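Local coordinates for water-soluble chlorophyll protein (Brassicaceae, PDB 5HPZ) that binds chlorophyll in a water-soluble tetramer and, belonging to the Kunitz-type inhibitor family, may also inhibit endopeptidases, at residues G61-I66 with T77-F82. Numbering follows the deposited sequence.
Sequences GYEPVI and TINIEF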
loop_
_atom_site.group_PDB
_atom_site.type_symbol
_atom_site.label_atom_id
_atom_site.label_comp_id
_atom_site.label_asym_id
_atom_site.label_seq_id
_atom_site.Cartn_x
_atom_site.Cartn_y
_atom_site.Cartn_z
ATOM N N GLY A 61 -24.633 0.278 21.555
ATOM C CA GLY A 61 -25.975 -0.323 21.678
ATOM C C GLY A 61 -25.923 -1.467 22.677
ATOM O O GLY A 61 -24.955 -2.220 22.720
ATOM N N TYR A 62 -26.986 -1.616 23.461
ATOM C CA TYR A 62 -27.039 -2.660 24.467
ATOM C C TYR A 62 -27.170 -3.996 23.833
ATOM O O TYR A 62 -27.822 -4.148 22.820
ATOM C CB TYR A 62 -28.209 -2.470 25.426
ATOM C CG TYR A 62 -28.045 -1.291 26.362
ATOM C CD1 TYR A 62 -27.105 -1.316 27.407
ATOM C CD2 TYR A 62 -28.846 -0.139 26.212
ATOM C CE1 TYR A 62 -26.969 -0.227 28.266
ATOM C CE2 TYR A 62 -28.708 0.955 27.053
ATOM C CZ TYR A 62 -27.773 0.915 28.089
ATOM O OH TYR A 62 -27.665 2.039 28.933
ATOM N N GLU A 63 -26.548 -4.972 24.463
ATOM C CA GLU A 63 -26.651 -6.335 24.054
ATOM C C GLU A 63 -26.215 -7.092 25.287
ATOM O O GLU A 63 -25.109 -6.825 25.809
ATOM C CB GLU A 63 -25.722 -6.640 22.871
ATOM C CG GLU A 63 -25.515 -8.137 22.616
ATOM C CD GLU A 63 -26.787 -8.842 22.222
ATOM O OE1 GLU A 63 -27.615 -8.227 21.475
ATOM O OE2 GLU A 63 -26.941 -10.005 22.664
ATOM N N PRO A 64 -27.084 -7.965 25.809
ATOM C CA PRO A 64 -28.468 -8.114 25.311
ATOM C C PRO A 64 -29.304 -6.880 25.633
ATOM O O PRO A 64 -28.790 -5.911 26.250
ATOM C CB PRO A 64 -29.008 -9.358 26.050
ATOM C CG PRO A 64 -27.974 -9.724 27.076
ATOM C CD PRO A 64 -26.663 -9.061 26.700
ATOM N N VAL A 65 -30.522 -6.855 25.102
ATOM C CA VAL A 65 -31.706 -6.323 25.820
ATOM C C VAL A 65 -31.697 -4.851 26.287
ATOM O O VAL A 65 -31.397 -3.947 25.520
ATOM C CB VAL A 65 -32.104 -7.336 26.982
ATOM C CG1 VAL A 65 -31.221 -7.219 28.248
ATOM C CG2 VAL A 65 -33.604 -7.297 27.327
ATOM N N ILE A 66 -32.102 -4.618 27.527
ATOM C CA ILE A 66 -32.351 -3.288 28.066
ATOM C C ILE A 66 -33.366 -2.511 27.233
ATOM O O ILE A 66 -33.038 -1.558 26.497
ATOM C CB ILE A 66 -31.043 -2.544 28.374
ATOM C CG1 ILE A 66 -30.244 -3.441 29.337
ATOM C CG2 ILE A 66 -31.351 -1.165 28.961
ATOM C CD1 ILE A 66 -28.998 -2.855 29.926
ATOM N N THR A 77 -23.255 -4.538 29.433
ATOM C CA THR A 77 -22.677 -4.985 28.146
ATOM C C THR A 77 -23.330 -4.312 26.944
ATOM O O THR A 77 -24.551 -4.180 26.853
ATOM C CB THR A 77 -22.692 -6.499 27.936
ATOM O OG1 THR A 77 -24.040 -6.991 27.940
ATOM C CG2 THR A 77 -21.860 -7.161 29.000
ATOM N N ILE A 78 -22.472 -3.820 26.064
ATOM C CA ILE A 78 -22.866 -3.182 24.865
ATOM C C ILE A 78 -21.996 -3.782 23.756
ATOM O O ILE A 78 -20.969 -4.427 24.031
ATOM C CB ILE A 78 -22.628 -1.656 24.936
ATOM C CG1 ILE A 78 -21.141 -1.349 25.227
ATOM C CG2 ILE A 78 -23.476 -1.018 26.024
ATOM C CD1 ILE A 78 -20.781 0.116 25.106
ATOM N N ASN A 79 -22.435 -3.543 22.526
ATOM C CA ASN A 79 -21.584 -3.616 21.328
ATOM C C ASN A 79 -21.116 -2.214 21.026
ATOM O O ASN A 79 -21.800 -1.216 21.347
ATOM C CB ASN A 79 -22.328 -4.183 20.102
ATOM C CG ASN A 79 -22.876 -5.597 20.321
ATOM O OD1 ASN A 79 -23.991 -5.882 19.908
ATOM N ND2 ASN A 79 -22.101 -6.481 20.955
ATOM N N ILE A 80 -19.926 -2.137 20.428
ATOM C CA ILE A 80 -19.369 -0.862 19.960
ATOM C C ILE A 80 -19.178 -0.984 18.456
ATOM O O ILE A 80 -18.571 -1.931 17.971
ATOM C CB ILE A 80 -18.022 -0.569 20.628
ATOM C CG1 ILE A 80 -18.180 -0.560 22.151
ATOM C CG2 ILE A 80 -17.433 0.724 20.116
ATOM C CD1 ILE A 80 -16.853 -0.494 22.896
ATOM N N GLU A 81 -19.716 -0.036 17.715
ATOM C CA GLU A 81 -19.625 -0.136 16.275
ATOM C C GLU A 81 -19.172 1.134 15.645
ATOM O O GLU A 81 -19.603 2.284 15.965
ATOM C CB GLU A 81 -20.918 -0.683 15.624
ATOM C CG GLU A 81 -22.271 -0.113 16.039
ATOM C CD GLU A 81 -23.360 -0.458 15.007
ATOM O OE1 GLU A 81 -23.242 -1.494 14.310
ATOM O OE2 GLU A 81 -24.314 0.337 14.859
ATOM N N PHE A 82 -18.282 0.935 14.715
ATOM C CA PHE A 82 -17.863 2.040 13.922
ATOM C C PHE A 82 -19.032 2.472 13.019
ATOM O O PHE A 82 -19.757 1.630 12.512
ATOM C CB PHE A 82 -16.620 1.654 13.132
ATOM C CG PHE A 82 -15.314 1.863 13.916
ATOM C CD1 PHE A 82 -14.976 3.137 14.421
ATOM C CD2 PHE A 82 -14.440 0.826 14.121
ATOM C CE1 PHE A 82 -13.783 3.348 15.131
ATOM C CE2 PHE A 82 -13.225 1.029 14.787
ATOM C CZ PHE A 82 -12.902 2.287 15.288
#
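G61 pairs with N79 where two antiparallel strands of the Kunitz-type beta-trefoil, 58-62 and 78-82, run side by side before the chain leaves into the loop at E63. Both residues form a hydrogen-bonded pair: N79 N gives its hydrogen to G61 O at 2.9 Å, and G61 N reaches N79 O at 3.2 Å. Y62 stands opposite I78 in a non-hydrogen-bonded pair whose side chains diverge, so its CD1 only brushes I78 CG2 obliquely at 3.9 Å; tyrosine suits the place through its hydroxyl, which bonds to Y73 N. Beyond this last bridge, E63 N still bonds to T77 O, nearly straight (173°) but from above that carbonyl's plane. With CG anti to the backbone N (chi1 165°), E63 lays its aliphatic CB and CG against the N79 amide, CB 3.5 Å from N79 OD1, while the carboxylate leads away. Asparagine suits its place because ND2 can serve the carbonyls of R117 and S122; a leucine here would probably leave both without this donor. T77 OG1 lies implausibly close to E63 O, so the geometry of that hydrogen bond is doubtful. Past E63 a cis peptide bond introduces P64, whose CD packs 3.6 Å from T77 OG1.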